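Local coordinates for D-threo-3-hydroxyaspartate dehydratase (Delftia, PDB 3WQC), which catalyses the pyridoxal phosphate-dependent, divalent metal-activated deamination of D-threo-3-hydroxyaspartate to oxaloacetate and ammonia, at residues R244-R256 with L358-Y372. Sequence-based numbering, arbitrary orientation. Where two conformers were deposited one is given.
With MG (magnesium ion), chain K; PLP (pyridoxal-5'-phosphate), chain J.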
loop_
_atom_site.group_PDB
_atom_site.type_symbol
_atom_site.label_atom_id
_atom_site.label_comp_id
_atom_site.label_asym_id
_atom_site.label_seq_id
_atom_site.Cartn_x
_atom_site.Cartn_y
_atom_site.Cartn_z
ATOM N N ARG B 244 -14.132 11.089 -17.445
ATOM C CA ARG B 244 -13.503 9.961 -16.752
ATOM C C ARG B 244 -13.568 10.262 -15.234
ATOM O O ARG B 244 -13.152 11.337 -14.766
ATOM C CB ARG B 244 -11.987 9.892 -17.157
ATOM C CG ARG B 244 -11.879 9.781 -18.701
ATOM C CD ARG B 244 -10.398 9.539 -19.129
ATOM N NE ARG B 244 -9.482 10.368 -18.314
ATOM C CZ ARG B 244 -9.386 11.711 -18.369
ATOM N NH1 ARG B 244 -9.933 12.386 -19.404
ATOM N NH2 ARG B 244 -8.726 12.388 -17.426
ATOM N N ALA B 245 -14.025 9.283 -14.481
ATOM C CA ALA B 245 -14.031 9.434 -12.990
ATOM C C ALA B 245 -13.937 8.006 -12.467
ATOM O O ALA B 245 -14.383 7.052 -13.130
ATOM C CB ALA B 245 -15.374 10.014 -12.502
ATOM N N GLY B 246 -13.246 7.873 -11.348
ATOM C CA GLY B 246 -13.018 6.493 -10.805
ATOM C C GLY B 246 -13.364 6.385 -9.329
ATOM O O GLY B 246 -14.035 5.401 -8.959
ATOM N N VAL B 247 -12.851 7.262 -8.463
ATOM C CA VAL B 247 -12.949 6.996 -6.999
ATOM C C VAL B 247 -14.408 7.074 -6.592
ATOM O O VAL B 247 -14.764 6.464 -5.566
ATOM C CB VAL B 247 -12.072 7.938 -6.161
ATOM C CG1 VAL B 247 -12.581 9.412 -6.180
ATOM C CG2 VAL B 247 -11.901 7.365 -4.750
ATOM N N TYR B 248 -15.249 7.800 -7.326
ATOM C CA TYR B 248 -16.680 7.933 -6.971
ATOM C C TYR B 248 -17.362 6.587 -6.740
ATOM O O TYR B 248 -18.414 6.554 -6.075
ATOM C CB TYR B 248 -17.428 8.714 -8.101
ATOM C CG TYR B 248 -17.759 7.778 -9.247
ATOM C CD1 TYR B 248 -16.831 7.465 -10.262
ATOM C CD2 TYR B 248 -19.040 7.150 -9.336
ATOM C CE1 TYR B 248 -17.114 6.556 -11.267
ATOM C CE2 TYR B 248 -19.302 6.224 -10.307
ATOM C CZ TYR B 248 -18.405 5.962 -11.312
ATOM O OH TYR B 248 -18.688 5.067 -12.313
ATOM N N VAL B 249 -16.923 5.508 -7.357
ATOM C CA VAL B 249 -17.611 4.251 -7.246
ATOM C C VAL B 249 -17.747 3.868 -5.766
ATOM O O VAL B 249 -18.828 3.303 -5.351
ATOM C CB VAL B 249 -16.962 3.137 -8.145
ATOM C CG1 VAL B 249 -15.553 2.701 -7.650
ATOM C CG2 VAL B 249 -17.866 1.891 -8.266
ATOM N N PHE B 250 -16.691 4.169 -4.989
ATOM C CA PHE B 250 -16.750 3.938 -3.537
ATOM C C PHE B 250 -16.821 5.174 -2.690
ATOM O O PHE B 250 -17.343 5.131 -1.545
ATOM C CB PHE B 250 -15.509 3.103 -3.059
ATOM C CG PHE B 250 -15.363 1.774 -3.793
ATOM C CD1 PHE B 250 -16.499 0.964 -4.158
ATOM C CD2 PHE B 250 -14.079 1.285 -4.049
ATOM C CE1 PHE B 250 -16.325 -0.292 -4.796
ATOM C CE2 PHE B 250 -13.917 0.024 -4.651
ATOM C CZ PHE B 250 -15.019 -0.741 -5.051
ATOM N N PHE B 251 -16.218 6.285 -3.139
ATOM C CA PHE B 251 -15.912 7.428 -2.322
ATOM C C PHE B 251 -14.985 7.082 -1.140
ATOM O O PHE B 251 -14.589 5.904 -0.999
ATOM C CB PHE B 251 -17.189 8.230 -1.838
ATOM C CG PHE B 251 -17.901 8.929 -2.972
ATOM C CD1 PHE B 251 -17.237 9.965 -3.666
ATOM C CD2 PHE B 251 -19.219 8.605 -3.301
ATOM C CE1 PHE B 251 -17.923 10.718 -4.649
ATOM C CE2 PHE B 251 -19.899 9.336 -4.316
ATOM C CZ PHE B 251 -19.235 10.391 -4.958
ATOM N N ASP B 252 -14.621 8.096 -0.370
ATOM C CA ASP B 252 -13.690 7.972 0.732
ATOM C C ASP B 252 -13.686 9.234 1.524
ATOM O O ASP B 252 -14.496 10.169 1.223
ATOM C CB ASP B 252 -12.287 7.526 0.240
ATOM C CG ASP B 252 -11.657 8.538 -0.731
ATOM O OD1 ASP B 252 -11.996 9.751 -0.590
ATOM O OD2 ASP B 252 -10.853 8.143 -1.607
ATOM N N LEU B 253 -12.875 9.306 2.589
ATOM C CA LEU B 253 -12.935 10.479 3.449
ATOM C C LEU B 253 -12.274 11.725 2.846
ATOM O O LEU B 253 -12.684 12.855 3.124
ATOM C CB LEU B 253 -12.261 10.204 4.795
ATOM C CG LEU B 253 -13.038 9.091 5.598
ATOM C CD1 LEU B 253 -12.121 8.660 6.753
ATOM C CD2 LEU B 253 -14.362 9.673 6.105
ATOM N N VAL B 254 -11.287 11.522 1.963
ATOM C CA VAL B 254 -10.727 12.682 1.206
ATOM C C VAL B 254 -11.875 13.295 0.358
ATOM O O VAL B 254 -12.021 14.526 0.367
ATOM C CB VAL B 254 -9.557 12.222 0.320
ATOM C CG1 VAL B 254 -9.269 13.227 -0.796
ATOM C CG2 VAL B 254 -8.348 12.075 1.235
ATOM N N MET B 255 -12.710 12.506 -0.298
ATOM C CA MET B 255 -13.851 13.028 -1.089
ATOM C C MET B 255 -14.872 13.688 -0.188
ATOM O O MET B 255 -15.454 14.741 -0.553
ATOM C CB MET B 255 -14.562 11.955 -1.928
ATOM C CG MET B 255 -13.698 11.436 -3.091
ATOM S SD MET B 255 -13.450 12.631 -4.423
ATOM C CE MET B 255 -11.676 12.861 -4.561
ATOM N N ARG B 256 -15.137 13.099 0.973
ATOM C CA ARG B 256 -16.066 13.697 1.960
ATOM C C ARG B 256 -15.543 15.101 2.329
ATOM O O ARG B 256 -16.326 16.102 2.347
ATOM C CB ARG B 256 -16.121 12.811 3.214
ATOM C CG ARG B 256 -17.090 13.360 4.255
ATOM C CD ARG B 256 -16.331 14.280 5.232
ATOM N NE ARG B 256 -17.129 14.596 6.416
ATOM C CZ ARG B 256 -16.720 15.416 7.399
ATOM N NH1 ARG B 256 -15.507 16.015 7.363
ATOM N NH2 ARG B 256 -17.531 15.623 8.446
ATOM N N LEU B 358 -13.553 3.518 7.787
ATOM C CA LEU B 358 -13.627 4.176 6.476
ATOM C C LEU B 358 -12.240 4.702 6.112
ATOM O O LEU B 358 -11.573 5.334 6.939
ATOM C CB LEU B 358 -14.614 5.398 6.490
ATOM C CG LEU B 358 -16.069 5.039 6.913
ATOM C CD1 LEU B 358 -16.894 6.359 6.959
ATOM C CD2 LEU B 358 -16.609 3.976 5.959
ATOM N N PRO B 359 -11.842 4.529 4.830
ATOM C CA PRO B 359 -10.484 4.863 4.428
ATOM C C PRO B 359 -10.286 6.353 4.073
ATOM O O PRO B 359 -11.259 7.019 3.612
ATOM C CB PRO B 359 -10.326 4.071 3.121
ATOM C CG PRO B 359 -11.729 4.016 2.556
ATOM C CD PRO B 359 -12.622 3.849 3.787
ATOM N N ASN B 360 -9.047 6.847 4.200
ATOM C CA ASN B 360 -8.693 8.148 3.619
ATOM C C ASN B 360 -8.888 8.093 2.080
ATOM O O ASN B 360 -9.537 9.039 1.555
ATOM C CB ASN B 360 -7.207 8.497 3.839
ATOM C CG ASN B 360 -6.931 8.990 5.286
ATOM O OD1 ASN B 360 -6.597 10.170 5.447
ATOM N ND2 ASN B 360 -7.088 8.170 6.326
ATOM N N HIS B 361 -8.384 7.070 1.389
ATOM C CA HIS B 361 -8.269 7.097 -0.029
ATOM C C HIS B 361 -8.640 5.744 -0.532
ATOM O O HIS B 361 -7.904 4.744 -0.298
ATOM C CB HIS B 361 -6.826 7.466 -0.395
ATOM C CG HIS B 361 -6.576 7.618 -1.851
ATOM N ND1 HIS B 361 -5.305 7.925 -2.324
ATOM C CD2 HIS B 361 -7.423 7.609 -2.929
ATOM C CE1 HIS B 361 -5.334 8.078 -3.699
ATOM N NE2 HIS B 361 -6.627 7.903 -4.099
ATOM N N ALA B 362 -9.822 5.610 -1.160
ATOM C CA ALA B 362 -10.315 4.255 -1.535
ATOM C C ALA B 362 -9.335 3.537 -2.475
ATOM O O ALA B 362 -9.087 2.324 -2.315
ATOM C CB ALA B 362 -11.712 4.337 -2.198
ATOM N N CYS B 363 -8.688 4.262 -3.394
ATOM C CA CYS B 363 -7.819 3.597 -4.401
ATOM C C CYS B 363 -6.625 2.981 -3.665
ATOM O O CYS B 363 -6.105 1.952 -4.065
ATOM C CB CYS B 363 -7.266 4.692 -5.370
ATOM S SG CYS B 363 -8.627 5.802 -5.960
ATOM N N ALA B 364 -6.113 3.712 -2.653
ATOM C CA ALA B 364 -4.892 3.244 -1.931
ATOM C C ALA B 364 -5.238 2.078 -1.015
ATOM O O ALA B 364 -4.565 1.032 -0.970
ATOM C CB ALA B 364 -4.316 4.396 -1.138
ATOM N N THR B 365 -6.389 2.183 -0.270
ATOM C CA THR B 365 -6.775 1.053 0.642
ATOM C C THR B 365 -7.128 -0.153 -0.183
ATOM O O THR B 365 -6.666 -1.276 0.176
ATOM C CB THR B 365 -7.983 1.480 1.508
ATOM O OG1 THR B 365 -7.581 2.608 2.321
ATOM C CG2 THR B 365 -8.533 0.304 2.326
ATOM N N GLY B 366 -7.853 -0.013 -1.301
ATOM C CA GLY B 366 -8.283 -1.213 -2.035
ATOM C C GLY B 366 -7.066 -2.022 -2.524
ATOM O O GLY B 366 -7.094 -3.269 -2.562
ATOM N N ALA B 367 -5.980 -1.326 -2.896
ATOM C CA ALA B 367 -4.834 -1.996 -3.500
ATOM C C ALA B 367 -4.105 -2.919 -2.484
ATOM O O ALA B 367 -3.268 -3.750 -2.852
ATOM C CB ALA B 367 -3.838 -0.951 -4.024
ATOM N N GLN B 368 -4.384 -2.723 -1.190
ATOM C CA GLN B 368 -3.777 -3.584 -0.158
ATOM C C GLN B 368 -4.409 -4.971 -0.078
ATOM O O GLN B 368 -3.864 -5.859 0.611
ATOM C CB GLN B 368 -3.891 -2.888 1.195
ATOM C CG GLN B 368 -3.172 -1.529 1.232
ATOM C CD GLN B 368 -1.676 -1.650 0.881
ATOM O OE1 GLN B 368 -1.253 -1.441 -0.310
ATOM N NE2 GLN B 368 -0.857 -2.011 1.890
ATOM N N PHE B 369 -5.511 -5.189 -0.781
ATOM C CA PHE B 369 -6.242 -6.472 -0.664
ATOM C C PHE B 369 -6.243 -7.253 -1.969
ATOM O O PHE B 369 -6.510 -6.684 -3.025
ATOM C CB PHE B 369 -7.695 -6.219 -0.260
ATOM C CG PHE B 369 -7.790 -5.649 1.119
ATOM C CD1 PHE B 369 -7.648 -4.271 1.349
ATOM C CD2 PHE B 369 -8.013 -6.498 2.221
ATOM C CE1 PHE B 369 -7.682 -3.740 2.660
ATOM C CE2 PHE B 369 -8.037 -5.991 3.531
ATOM C CZ PHE B 369 -7.889 -4.600 3.761
ATOM N N PRO B 370 -6.092 -8.592 -1.877
ATOM C CA PRO B 370 -6.243 -9.431 -3.064
ATOM C C PRO B 370 -7.689 -9.386 -3.577
ATOM O O PRO B 370 -7.889 -9.676 -4.760
ATOM C CB PRO B 370 -5.920 -10.848 -2.565
ATOM C CG PRO B 370 -5.003 -10.619 -1.363
ATOM C CD PRO B 370 -5.480 -9.337 -0.714
ATOM N N ALA B 371 -8.674 -9.090 -2.741
ATOM C CA ALA B 371 -10.063 -9.211 -3.159
ATOM C C ALA B 371 -10.870 -8.366 -2.206
ATOM O O ALA B 371 -10.469 -8.138 -1.029
ATOM C CB ALA B 371 -10.615 -10.675 -3.105
ATOM N N TYR B 372 -12.060 -7.991 -2.658
ATOM C CA TYR B 372 -13.061 -7.345 -1.809
ATOM C C TYR B 372 -14.065 -8.424 -1.358
ATOM O O TYR B 372 -14.219 -9.459 -1.977
ATOM C CB TYR B 372 -13.881 -6.326 -2.628
ATOM C CG TYR B 372 -13.035 -5.200 -3.150
ATOM C CD1 TYR B 372 -12.695 -4.105 -2.335
ATOM C CD2 TYR B 372 -12.580 -5.190 -4.475
ATOM C CE1 TYR B 372 -11.923 -3.016 -2.791
ATOM C CE2 TYR B 372 -11.814 -4.122 -4.984
ATOM C CZ TYR B 372 -11.488 -3.081 -4.155
ATOM O OH TYR B 372 -10.772 -1.987 -4.612
HETATM MG MG MG K . -7.396 8.096 -6.095
HETATM N N1 PLP J . -8.205 10.425 -15.322
HETATM C C2 PLP J . -6.916 10.129 -15.063
HETATM C C2A PLP J . -5.846 10.357 -16.106
HETATM C C3 PLP J . -6.576 9.573 -13.775
HETATM O O3 PLP J . -5.313 9.259 -13.532
HETATM C C4 PLP J . -7.636 9.388 -12.818
HETATM C C4A PLP J . -7.316 8.803 -11.558
HETATM C C5 PLP J . -8.972 9.730 -13.184
HETATM C C6 PLP J . -9.199 10.320 -14.435
HETATM C C5A PLP J . -10.115 9.561 -12.214
HETATM O O4P PLP J . -9.944 10.540 -11.089
HETATM P P PLP J . -10.800 10.272 -9.761
HETATM O O1P PLP J . -12.170 10.026 -10.273
HETATM O O2P PLP J . -10.683 11.561 -9.025
HETATM O O3P PLP J . -10.280 9.079 -9.071
HETATM O O HOH W 1 -8.004 8.648 -8.034
HETATM O O HOH W 2 -6.330 10.047 -6.113
HETATM O O HOH W 3 -5.554 7.430 -6.896
HETATM O O HOH W 4 -9.001 9.180 -5.413
#
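Leu253 N donates to Pro359 O (3.0 Å) and Val254 N to Asn360 O (3.1 Å), tying the first turn of helix 253-258 to the backbone just ahead of helix 362-366. Asp252 sits between the two helix starts and serves both: its OD1 N-caps its own helix by accepting from Met255 N, while OD2 turns its anti lone pair to Ala362 N at 2.8 Å. With CG between the backbone N and carbonyl carbon (chi1 61°), the carboxylate can reach both ways. Replacing Asp252 with alanine removes both oxygens, and the Met255 and Ala362 amides would probably be left without these acceptors, weakening the join between the helices. The methyl CB of Ala362 packs against Phe250 CB and Val247 CG2, and Val247 CG2 also lies 3.8 Å from Cys363 SG. Farther along, the edge of the Phe250 ring meets the face of Tyr372 in an offset edge-to-face pair, planes at 62°. His361 NE2 (2.1 Å) and Cys363 SG (2.6 Å) hold the magnesium ion, with four waters around it; His361 ND1 is hydrogen-bonded to Asp296, a second-shell residue that probably fixes the turn of the ring. Val247 N bonds PLP O3P, and one of the metal-bound waters donates to that same PLP O3P (2.5 Å), bridging magnesium and cofactor phosphate; the metal probably polarises this water, making it a stronger donor.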